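Local atomic coordinates of Pyrimidine/purine nucleoside phosphorylase (Acinetobacter sp. ADP1, PDB entry 3HQX), a protein that probably catalyses the reversible phosphorolysis of diverse purine and pyrimidine nucleosides to ribose 1-phosphate and the free base. Residues 9-17 and 29-39. Sequence-based numbering, arbitrary orientation.
Sequences FDHVTVIKK and HTVQFEDGTKK
Thr13 and Gln32 form the hydrogen-bonded pair of an antiparallel ladder, in which direct bonds in the middle give way to water bridges at the ends. Thr13 N donates almost straight to Gln32 O (2.9 Å, 175°), in the carbonyl plane, and Gln32 N returns a bond to Thr13 O. Ile15 N extends the ladder to Thr30 O at 3.1 Å. At either end a water takes over: one joins His11 O to Glu34 N, the other accepts from Thr30 N and donates to both Ile15 O and Lys17 O. The ladder belongs to the hairpin of strands 12-21 and 26-32 in a cupin-family fold, and past it the sheet continues into the second subunit, where Asp10 accepts from Thr13 OG1.

Apolar packing gathers around Val31, near which Phe9, Val12 and Phe33 meet. Phe9 and Phe33 make a T-shaped stack, planes at 88° and centroids 5.2 Å apart, with Phe33 CZ over the Phe9 face. Val12 CG1 lies over a face of the Phe33 ring in a CH-pi contact, 3.8 Å from the centroid, turned there by a chi1 of -64° that sets it anti to its own carbonyl carbon. Val31 CG1 fits against Val12 CB at 3.7 Å, while the Lys39 methylene CD meets Phe9 CZ at 4.0 Å. Farther along, the His29 ring presents its edge to Ile15 O, which lies 3.3 Å from CD2 of that ring.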
loop_
_atom_site.group_PDB
_atom_site.type_symbol
_atom_site.label_atom_id
_atom_site.label_comp_id
_atom_site.label_asym_id
_atom_site.label_seq_id
_atom_site.Cartn_x
_atom_site.Cartn_y
_atom_site.Cartn_z
ATOM N N PHE A 9 -13.196 4.612 -1.604
ATOM C CA PHE A 9 -13.947 4.609 -0.347
ATOM C C PHE A 9 -14.102 6.040 0.118
ATOM O O PHE A 9 -13.155 6.769 0.048
ATOM C CB PHE A 9 -13.154 3.852 0.751
ATOM C CG PHE A 9 -13.073 2.340 0.527
ATOM C CD1 PHE A 9 -14.197 1.596 0.331
ATOM C CD2 PHE A 9 -11.852 1.695 0.564
ATOM C CE1 PHE A 9 -14.116 0.189 0.109
ATOM C CE2 PHE A 9 -11.761 0.291 0.364
ATOM C CZ PHE A 9 -12.891 -0.420 0.145
ATOM N N ASP A 10 -15.290 6.413 0.558
ATOM C CA ASP A 10 -15.534 7.761 1.054
ATOM C C ASP A 10 -15.856 7.717 2.555
ATOM O O ASP A 10 -16.447 6.740 3.032
ATOM C CB ASP A 10 -16.731 8.330 0.330
ATOM C CG ASP A 10 -16.430 8.670 -1.090
ATOM O OD1 ASP A 10 -15.306 9.174 -1.329
ATOM O OD2 ASP A 10 -17.329 8.431 -1.926
ATOM N N HIS A 11 -15.518 8.786 3.275
ATOM C CA HIS A 11 -15.860 8.933 4.688
ATOM C C HIS A 11 -15.272 7.833 5.550
ATOM O O HIS A 11 -15.948 7.271 6.447
ATOM C CB HIS A 11 -17.387 8.926 4.833
ATOM C CG HIS A 11 -18.062 9.926 3.962
ATOM N ND1 HIS A 11 -17.825 11.274 4.081
ATOM C CD2 HIS A 11 -18.939 9.785 2.942
ATOM C CE1 HIS A 11 -18.533 11.927 3.177
ATOM N NE2 HIS A 11 -19.214 11.045 2.467
ATOM N N VAL A 12 -14.010 7.526 5.293
ATOM C CA VAL A 12 -13.340 6.443 6.037
ATOM C C VAL A 12 -12.170 6.984 6.899
ATOM O O VAL A 12 -11.634 8.063 6.676
ATOM C CB VAL A 12 -12.891 5.284 5.139
ATOM C CG1 VAL A 12 -14.053 4.591 4.512
ATOM C CG2 VAL A 12 -11.801 5.784 4.092
ATOM N N THR A 13 -11.750 6.126 7.833
ATOM C CA THR A 13 -10.507 6.249 8.564
ATOM C C THR A 13 -9.526 5.286 7.948
ATOM O O THR A 13 -9.861 4.116 7.621
ATOM C CB THR A 13 -10.701 5.917 10.057
ATOM O OG1 THR A 13 -11.438 6.982 10.678
ATOM C CG2 THR A 13 -9.368 5.794 10.804
ATOM N N VAL A 14 -8.288 5.736 7.764
ATOM C CA VAL A 14 -7.256 4.869 7.267
ATOM C C VAL A 14 -6.111 4.900 8.277
ATOM O O VAL A 14 -5.625 5.980 8.641
ATOM C CB VAL A 14 -6.739 5.274 5.870
ATOM C CG1 VAL A 14 -5.648 4.282 5.402
ATOM C CG2 VAL A 14 -7.879 5.336 4.912
ATOM N N ILE A 15 -5.676 3.721 8.695
ATOM C CA ILE A 15 -4.519 3.604 9.607
ATOM C C ILE A 15 -3.244 3.750 8.784
ATOM O O ILE A 15 -3.040 3.064 7.760
ATOM C CB ILE A 15 -4.539 2.287 10.417
ATOM C CG1 ILE A 15 -5.878 2.154 11.120
ATOM C CG2 ILE A 15 -3.307 2.175 11.320
ATOM C CD1 ILE A 15 -6.213 3.194 12.058
ATOM N N LYS A 16 -2.366 4.642 9.220
ATOM C CA LYS A 16 -1.179 4.971 8.381
ATOM C C LYS A 16 -0.166 3.818 8.243
ATOM O O LYS A 16 0.387 3.596 7.164
ATOM C CB LYS A 16 -0.514 6.210 8.940
ATOM C CG LYS A 16 -1.389 7.465 8.871
ATOM C CD LYS A 16 -0.715 8.656 9.427
ATOM C CE LYS A 16 -1.613 9.854 9.599
ATOM N NZ LYS A 16 -0.965 11.077 10.210
ATOM N N LYS A 17 0.132 3.120 9.332
ATOM C CA LYS A 17 1.125 2.053 9.283
ATOM C C LYS A 17 0.628 0.859 8.481
ATOM O O LYS A 17 -0.431 0.250 8.818
ATOM C CB LYS A 17 1.555 1.647 10.698
ATOM C CG LYS A 17 2.468 0.483 10.798
ATOM C CD LYS A 17 3.938 0.876 10.366
ATOM C CE LYS A 17 4.815 -0.329 10.087
ATOM N NZ LYS A 17 4.635 -0.911 8.694
ATOM N N HIS A 29 -3.229 -1.749 4.019
ATOM C CA HIS A 29 -3.660 -0.844 5.108
ATOM C C HIS A 29 -5.087 -1.174 5.519
ATOM O O HIS A 29 -5.885 -1.694 4.722
ATOM C CB HIS A 29 -3.636 0.590 4.659
ATOM C CG HIS A 29 -2.242 1.128 4.419
ATOM N ND1 HIS A 29 -1.585 0.908 3.236
ATOM C CD2 HIS A 29 -1.418 1.897 5.174
ATOM C CE1 HIS A 29 -0.396 1.508 3.280
ATOM N NE2 HIS A 29 -0.265 2.111 4.447
ATOM N N THR A 30 -5.352 -0.881 6.781
ATOM C CA THR A 30 -6.672 -1.026 7.358
ATOM C C THR A 30 -7.476 0.205 7.091
ATOM O O THR A 30 -7.048 1.312 7.348
ATOM C CB THR A 30 -6.593 -1.238 8.849
ATOM O OG1 THR A 30 -5.856 -2.451 9.077
ATOM C CG2 THR A 30 -7.986 -1.366 9.469
ATOM N N VAL A 31 -8.723 -0.032 6.664
ATOM C CA VAL A 31 -9.720 1.025 6.407
ATOM C C VAL A 31 -10.952 0.758 7.311
ATOM O O VAL A 31 -11.434 -0.360 7.368
ATOM C CB VAL A 31 -10.164 1.010 4.938
ATOM C CG1 VAL A 31 -11.231 2.023 4.701
ATOM C CG2 VAL A 31 -8.972 1.263 4.017
ATOM N N GLN A 32 -11.381 1.770 8.043
ATOM C CA GLN A 32 -12.486 1.654 9.006
ATOM C C GLN A 32 -13.604 2.602 8.622
ATOM O O GLN A 32 -13.403 3.775 8.292
ATOM C CB GLN A 32 -12.029 1.981 10.425
ATOM C CG GLN A 32 -10.947 1.027 10.851
ATOM C CD GLN A 32 -10.169 1.409 12.104
ATOM O OE1 GLN A 32 -9.818 2.581 12.347
ATOM N NE2 GLN A 32 -9.842 0.379 12.904
ATOM N N PHE A 33 -14.808 2.063 8.637
ATOM C CA PHE A 33 -15.978 2.763 8.162
ATOM C C PHE A 33 -16.775 3.385 9.321
ATOM O O PHE A 33 -16.525 3.055 10.476
ATOM C CB PHE A 33 -16.835 1.785 7.305
ATOM C CG PHE A 33 -16.157 1.372 6.043
ATOM C CD1 PHE A 33 -16.451 2.019 4.886
ATOM C CD2 PHE A 33 -15.147 0.450 6.044
ATOM C CE1 PHE A 33 -15.802 1.728 3.777
ATOM C CE2 PHE A 33 -14.489 0.159 4.901
ATOM C CZ PHE A 33 -14.849 0.791 3.766
ATOM N N GLU A 34 -17.672 4.333 9.001
ATOM C CA GLU A 34 -18.459 5.082 9.943
ATOM C C GLU A 34 -19.309 4.181 10.844
ATOM O O GLU A 34 -19.523 4.516 11.986
ATOM C CB GLU A 34 -19.353 6.131 9.252
ATOM C CG GLU A 34 -18.575 7.416 8.854
ATOM C CD GLU A 34 -19.451 8.519 8.227
ATOM O OE1 GLU A 34 -20.669 8.294 7.968
ATOM O OE2 GLU A 34 -18.905 9.628 7.989
ATOM N N ASP A 35 -19.686 3.035 10.319
ATOM C CA ASP A 35 -20.492 2.060 11.068
ATOM C C ASP A 35 -19.647 1.119 11.934
ATOM O O ASP A 35 -20.211 0.211 12.588
ATOM C CB ASP A 35 -21.394 1.238 10.125
ATOM C CG ASP A 35 -20.627 0.281 9.209
ATOM O OD1 ASP A 35 -19.387 0.239 9.237
ATOM O OD2 ASP A 35 -21.285 -0.428 8.429
ATOM N N GLY A 36 -18.339 1.351 11.990
ATOM C CA GLY A 36 -17.420 0.551 12.816
ATOM C C GLY A 36 -16.857 -0.689 12.157
ATOM O O GLY A 36 -16.031 -1.325 12.753
ATOM N N THR A 37 -17.258 -1.017 10.937
ATOM C CA THR A 37 -16.690 -2.151 10.174
ATOM C C THR A 37 -15.357 -1.824 9.553
ATOM O O THR A 37 -15.003 -0.643 9.456
ATOM C CB THR A 37 -17.638 -2.685 9.141
ATOM O OG1 THR A 37 -17.902 -1.679 8.183
ATOM C CG2 THR A 37 -18.987 -3.128 9.816
ATOM N N LYS A 38 -14.600 -2.866 9.243
ATOM C CA LYS A 38 -13.245 -2.697 8.754
ATOM C C LYS A 38 -13.033 -3.513 7.482
ATOM O O LYS A 38 -13.636 -4.574 7.308
ATOM C CB LYS A 38 -12.225 -3.129 9.799
ATOM C CG LYS A 38 -12.277 -2.334 11.081
ATOM C CD LYS A 38 -12.813 -3.141 12.241
ATOM C CE LYS A 38 -12.589 -2.361 13.548
ATOM N NZ LYS A 38 -11.139 -2.353 13.940
ATOM N N LYS A 39 -12.134 -3.025 6.628
ATOM C CA LYS A 39 -11.685 -3.711 5.424
ATOM C C LYS A 39 -10.182 -3.505 5.309
ATOM O O LYS A 39 -9.635 -2.672 6.022
ATOM C CB LYS A 39 -12.349 -3.155 4.168
ATOM C CG LYS A 39 -13.884 -3.336 4.168
ATOM C CD LYS A 39 -14.522 -2.795 2.906
ATOM C CE LYS A 39 -16.033 -2.679 3.028
ATOM N NZ LYS A 39 -16.721 -3.987 3.466
HETATM O O HOH W 1 -17.745 5.202 6.195
HETATM O O HOH W 2 -2.966 0.157 8.158
#